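Local coordinates for thioredoxin (TrxA-1) (Sulfolobus solfataricus, PDB 3TCO), which probably reduces protein disulfides through a redox-active cysteine pair, as thioredoxins generally do, at residues N20-W32 and G52-N64. Numbering follows the deposited sequence.
Sequences NNKLVLVDCWAEW and GKAVFGRLNVDEN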
loop_
_atom_site.group_PDB
_atom_site.type_symbol
_atom_site.label_atom_id
_atom_site.label_comp_id
_atom_site.label_asym_id
_atom_site.label_seq_id
_atom_site.Cartn_x
_atom_site.Cartn_y
_atom_site.Cartn_z
ATOM N N ASN A 20 6.054 13.226 3.312
ATOM C CA ASN A 20 7.451 13.245 3.707
ATOM C C ASN A 20 8.334 12.053 3.361
ATOM O O ASN A 20 9.448 11.926 3.887
ATOM C CB ASN A 20 7.502 13.551 5.194
ATOM C CG ASN A 20 6.908 14.911 5.503
ATOM O OD1 ASN A 20 7.496 15.937 5.167
ATOM N ND2 ASN A 20 5.725 14.929 6.117
ATOM N N ASN A 21 7.846 11.191 2.477
ATOM C CA ASN A 21 8.608 10.031 2.019
ATOM C C ASN A 21 8.471 10.015 0.498
ATOM O O ASN A 21 7.371 10.205 -0.024
ATOM C CB ASN A 21 8.043 8.742 2.622
ATOM C CG ASN A 21 8.368 8.596 4.096
ATOM O OD1 ASN A 21 9.513 8.344 4.458
ATOM N ND2 ASN A 21 7.362 8.771 4.955
ATOM N N LYS A 22 9.576 9.809 -0.218
ATOM C CA LYS A 22 9.513 9.805 -1.677
ATOM C C LYS A 22 8.537 8.788 -2.261
ATOM O O LYS A 22 7.716 9.132 -3.104
ATOM C CB LYS A 22 10.900 9.575 -2.290
ATOM C CG LYS A 22 10.834 9.398 -3.803
ATOM C CD LYS A 22 12.210 9.205 -4.437
ATOM C CE LYS A 22 12.063 8.997 -5.938
ATOM N NZ LYS A 22 13.364 9.034 -6.657
ATOM N N LEU A 23 8.646 7.532 -1.832
ATOM C CA LEU A 23 7.765 6.490 -2.333
ATOM C C LEU A 23 7.009 5.825 -1.201
ATOM O O LEU A 23 7.607 5.290 -0.254
ATOM C CB LEU A 23 8.560 5.424 -3.111
ATOM C CG LEU A 23 7.786 4.137 -3.456
ATOM C CD1 LEU A 23 6.642 4.456 -4.434
ATOM C CD2 LEU A 23 8.721 3.105 -4.090
ATOM N N VAL A 24 5.685 5.844 -1.312
ATOM C CA VAL A 24 4.837 5.237 -0.299
ATOM C C VAL A 24 3.753 4.408 -0.972
ATOM O O VAL A 24 3.037 4.902 -1.850
ATOM C CB VAL A 24 4.143 6.299 0.587
ATOM C CG1 VAL A 24 3.285 5.603 1.650
ATOM C CG2 VAL A 24 5.188 7.196 1.279
ATOM N N LEU A 25 3.661 3.142 -0.579
ATOM C CA LEU A 25 2.642 2.242 -1.114
ATOM C C LEU A 25 1.623 2.026 -0.015
ATOM O O LEU A 25 1.955 2.078 1.169
ATOM C CB LEU A 25 3.247 0.893 -1.537
ATOM C CG LEU A 25 4.220 0.937 -2.720
ATOM C CD1 LEU A 25 5.638 1.214 -2.214
ATOM C CD2 LEU A 25 4.184 -0.399 -3.451
ATOM N N VAL A 26 0.379 1.781 -0.403
ATOM C CA VAL A 26 -0.672 1.579 0.582
ATOM C C VAL A 26 -1.533 0.385 0.206
ATOM O O VAL A 26 -2.306 0.455 -0.746
ATOM C CB VAL A 26 -1.595 2.829 0.701
ATOM C CG1 VAL A 26 -2.591 2.628 1.849
ATOM C CG2 VAL A 26 -0.766 4.087 0.929
ATOM N N ASP A 27 -1.374 -0.710 0.941
ATOM C CA ASP A 27 -2.155 -1.921 0.699
ATOM C C ASP A 27 -3.486 -1.743 1.447
ATOM O O ASP A 27 -3.522 -1.746 2.670
ATOM C CB ASP A 27 -1.386 -3.153 1.214
ATOM C CG ASP A 27 -2.243 -4.425 1.254
ATOM O OD1 ASP A 27 -3.271 -4.506 0.558
ATOM O OD2 ASP A 27 -1.869 -5.354 1.985
ATOM N N CYS A 28 -4.556 -1.515 0.693
ATOM C CA CYS A 28 -5.891 -1.340 1.263
ATOM C C CYS A 28 -6.467 -2.754 1.391
ATOM O O CYS A 28 -6.643 -3.464 0.393
ATOM C CB CYS A 28 -6.718 -0.459 0.332
ATOM S SG CYS A 28 -5.977 1.210 0.096
ATOM N N TRP A 29 -6.750 -3.167 2.624
ATOM C CA TRP A 29 -7.216 -4.527 2.881
ATOM C C TRP A 29 -8.286 -4.631 3.966
ATOM O O TRP A 29 -8.705 -3.637 4.546
ATOM C CB TRP A 29 -6.031 -5.366 3.344
ATOM C CG TRP A 29 -5.542 -4.896 4.698
ATOM C CD1 TRP A 29 -4.928 -3.709 4.978
ATOM C CD2 TRP A 29 -5.717 -5.563 5.956
ATOM N NE1 TRP A 29 -4.715 -3.590 6.333
ATOM C CE2 TRP A 29 -5.189 -4.712 6.958
ATOM C CE3 TRP A 29 -6.273 -6.791 6.336
ATOM C CZ2 TRP A 29 -5.199 -5.051 8.317
ATOM C CZ3 TRP A 29 -6.284 -7.133 7.690
ATOM C CH2 TRP A 29 -5.747 -6.261 8.665
ATOM N N ALA A 30 -8.676 -5.873 4.241
ATOM C CA ALA A 30 -9.657 -6.216 5.272
ATOM C C ALA A 30 -9.472 -7.706 5.557
ATOM O O ALA A 30 -9.167 -8.479 4.648
ATOM C CB ALA A 30 -11.077 -5.933 4.790
ATOM N N GLU A 31 -9.650 -8.110 6.811
ATOM C CA GLU A 31 -9.461 -9.513 7.184
ATOM C C GLU A 31 -10.420 -10.516 6.518
ATOM O O GLU A 31 -10.076 -11.686 6.336
ATOM C CB GLU A 31 -9.554 -9.665 8.707
ATOM C CG GLU A 31 -8.714 -10.815 9.242
ATOM C CD GLU A 31 -8.974 -11.110 10.705
ATOM O OE1 GLU A 31 -9.188 -10.152 11.483
ATOM O OE2 GLU A 31 -8.952 -12.303 11.085
ATOM N N TRP A 32 -11.612 -10.059 6.148
ATOM C CA TRP A 32 -12.610 -10.940 5.537
ATOM C C TRP A 32 -12.411 -11.162 4.043
ATOM O O TRP A 32 -13.168 -11.905 3.409
ATOM C CB TRP A 32 -14.007 -10.357 5.748
ATOM C CG TRP A 32 -14.083 -8.880 5.445
ATOM C CD1 TRP A 32 -14.122 -7.861 6.351
ATOM C CD2 TRP A 32 -14.208 -8.269 4.150
ATOM N NE1 TRP A 32 -14.279 -6.659 5.710
ATOM C CE2 TRP A 32 -14.334 -6.875 4.359
ATOM C CE3 TRP A 32 -14.230 -8.763 2.838
ATOM C CZ2 TRP A 32 -14.484 -5.965 3.302
ATOM C CZ3 TRP A 32 -14.381 -7.860 1.785
ATOM C CH2 TRP A 32 -14.507 -6.473 2.026
ATOM N N GLY A 52 13.722 0.296 4.520
ATOM C CA GLY A 52 14.461 1.541 4.601
ATOM C C GLY A 52 14.458 2.408 3.356
ATOM O O GLY A 52 14.889 3.562 3.406
ATOM N N LYS A 53 13.944 1.888 2.245
ATOM C CA LYS A 53 13.960 2.637 0.992
ATOM C C LYS A 53 12.623 3.215 0.536
ATOM O O LYS A 53 12.591 4.214 -0.184
ATOM C CB LYS A 53 14.551 1.756 -0.115
ATOM C CG LYS A 53 15.950 1.222 0.220
ATOM C CD LYS A 53 16.575 0.494 -0.970
ATOM C CE LYS A 53 18.039 0.146 -0.700
ATOM N NZ LYS A 53 18.212 -0.804 0.446
ATOM N N ALA A 54 11.534 2.569 0.930
ATOM C CA ALA A 54 10.186 3.033 0.597
ATOM C C ALA A 54 9.283 2.559 1.712
ATOM O O ALA A 54 9.585 1.561 2.368
ATOM C CB ALA A 54 9.716 2.454 -0.719
ATOM N N VAL A 55 8.183 3.273 1.933
ATOM C CA VAL A 55 7.253 2.907 2.984
ATOM C C VAL A 55 6.111 2.068 2.430
ATOM O O VAL A 55 5.470 2.435 1.439
ATOM C CB VAL A 55 6.687 4.165 3.677
ATOM C CG1 VAL A 55 5.652 3.763 4.750
ATOM C CG2 VAL A 55 7.837 4.965 4.301
ATOM N N PHE A 56 5.903 0.912 3.052
ATOM C CA PHE A 56 4.845 0.006 2.644
ATOM C C PHE A 56 3.738 0.059 3.691
ATOM O O PHE A 56 3.716 -0.714 4.648
ATOM C CB PHE A 56 5.382 -1.425 2.491
ATOM C CG PHE A 56 6.243 -1.621 1.256
ATOM C CD1 PHE A 56 7.466 -0.973 1.136
ATOM C CD2 PHE A 56 5.818 -2.441 0.215
ATOM C CE1 PHE A 56 8.260 -1.137 -0.005
ATOM C CE2 PHE A 56 6.608 -2.615 -0.937
ATOM C CZ PHE A 56 7.827 -1.964 -1.046
ATOM N N GLY A 57 2.820 0.989 3.483
ATOM C CA GLY A 57 1.721 1.159 4.406
ATOM C C GLY A 57 0.600 0.170 4.161
ATOM O O GLY A 57 0.524 -0.463 3.107
ATOM N N ARG A 58 -0.263 0.049 5.163
ATOM C CA ARG A 58 -1.419 -0.825 5.100
ATOM C C ARG A 58 -2.566 -0.013 5.660
ATOM O O ARG A 58 -2.444 0.599 6.726
ATOM C CB ARG A 58 -1.215 -2.087 5.953
ATOM C CG ARG A 58 -0.108 -2.994 5.438
ATOM C CD ARG A 58 -0.097 -4.348 6.135
ATOM N NE ARG A 58 0.251 -4.276 7.549
ATOM C CZ ARG A 58 -0.621 -4.455 8.538
ATOM N NH1 ARG A 58 -1.895 -4.709 8.265
ATOM N NH2 ARG A 58 -0.212 -4.409 9.801
ATOM N N LEU A 59 -3.661 0.025 4.917
ATOM C CA LEU A 59 -4.837 0.759 5.355
ATOM C C LEU A 59 -5.992 -0.238 5.425
ATOM O O LEU A 59 -6.418 -0.776 4.403
ATOM C CB LEU A 59 -5.179 1.866 4.357
ATOM C CG LEU A 59 -6.324 2.833 4.699
ATOM C CD1 LEU A 59 -5.814 4.049 5.490
ATOM C CD2 LEU A 59 -6.952 3.296 3.390
ATOM N N ASN A 60 -6.462 -0.526 6.628
ATOM C CA ASN A 60 -7.595 -1.428 6.745
ATOM C C ASN A 60 -8.802 -0.572 6.360
ATOM O O ASN A 60 -9.088 0.441 7.004
ATOM C CB ASN A 60 -7.729 -1.953 8.162
ATOM C CG ASN A 60 -8.903 -2.881 8.310
ATOM O OD1 ASN A 60 -10.045 -2.469 8.117
ATOM N ND2 ASN A 60 -8.631 -4.143 8.638
ATOM N N VAL A 61 -9.491 -0.959 5.294
ATOM C CA VAL A 61 -10.615 -0.168 4.816
ATOM C C VAL A 61 -11.800 -0.046 5.762
ATOM O O VAL A 61 -12.479 0.966 5.738
ATOM C CB VAL A 61 -11.127 -0.651 3.421
ATOM C CG1 VAL A 61 -10.012 -0.506 2.374
ATOM C CG2 VAL A 61 -11.611 -2.086 3.489
ATOM N N ASP A 62 -12.053 -1.042 6.606
ATOM C CA ASP A 62 -13.198 -0.914 7.513
ATOM C C ASP A 62 -12.966 0.093 8.630
ATOM O O ASP A 62 -13.925 0.617 9.194
ATOM C CB ASP A 62 -13.599 -2.265 8.100
ATOM C CG ASP A 62 -14.150 -3.194 7.054
ATOM O OD1 ASP A 62 -14.733 -2.680 6.073
ATOM O OD2 ASP A 62 -14.007 -4.427 7.215
ATOM N N GLU A 63 -11.709 0.370 8.957
ATOM C CA GLU A 63 -11.422 1.369 9.993
ATOM C C GLU A 63 -11.018 2.721 9.406
ATOM O O GLU A 63 -10.781 3.673 10.151
ATOM C CB GLU A 63 -10.316 0.890 10.939
ATOM C CG GLU A 63 -9.691 -0.429 10.574
ATOM C CD GLU A 63 -8.807 -0.971 11.685
ATOM O OE1 GLU A 63 -9.268 -1.006 12.848
ATOM O OE2 GLU A 63 -7.661 -1.376 11.394
ATOM N N ASN A 64 -10.957 2.810 8.081
ATOM C CA ASN A 64 -10.566 4.044 7.397
ATOM C C ASN A 64 -11.469 4.298 6.196
ATOM O O ASN A 64 -10.991 4.523 5.085
ATOM C CB ASN A 64 -9.111 3.934 6.920
ATOM C CG ASN A 64 -8.135 3.806 8.068
ATOM O OD1 ASN A 64 -7.883 4.771 8.788
ATOM N ND2 ASN A 64 -7.597 2.604 8.261
HETATM O O HOH W 1 11.053 6.614 -0.309
HETATM O O HOH W 2 -3.689 -1.662 8.516
HETATM O O HOH W 3 -10.304 -6.387 8.946
#
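Trp32 donates from NE1 to Asp62 OD2 at 2.7 Å; the bond is nearly straight (161°), lies close to the indole plane and uses the syn lone pair of the carboxylate. Behind it runs a parallel ladder of seven backbone bonds in which Leu25, Asp27 and Trp29 each both donate and accept, from Val55 N to Leu23 O at one end to Val61 N to Trp29 O (2.9 Å) at the other. Water extends the pairing: one molecule accepts from both Glu31 N and Asn60 ND2.

Trp29 makes the largest single contribution to the buried surface, 106 Å² of 907 Å². With chi1 at 67°, CG stands between the backbone N and the carbonyl carbon, which turns the indole across the neighbouring strand. Asn60 lies over one face, its CA 4.0 Å from the centroid of the five-membered ring and its ND2 3.6 Å from Trp29 CZ2. Arg58 NH1 approaches obliquely, 3.3 Å from Trp29 CZ2, with the two planes 53° apart; NE of this arginine bonds to Thr6. Cutting Trp29 back to an alanine is likely to strip Asn60 of its aromatic cover and leave the NH1 end of Arg58 without the ring beside it, although Thr6 would still hold NE.

Farther along the same face, Leu25 CD1 sits over the centre of the Phe56 ring, 4.0 Å from its centroid, a CH-pi contact. On the reverse face Val26 CG1 meets Leu59 CB at 3.7 Å.

Strands 23-29 and 55-60, joined through helix 34-49, form a beta-alpha-beta unit of the thioredoxin fold. That helix packs on Leu25, Asp27 and Phe56, helix 14-20 on Val24, Val26 and Val55, while strands 78-83 and 7-8 flank the pair.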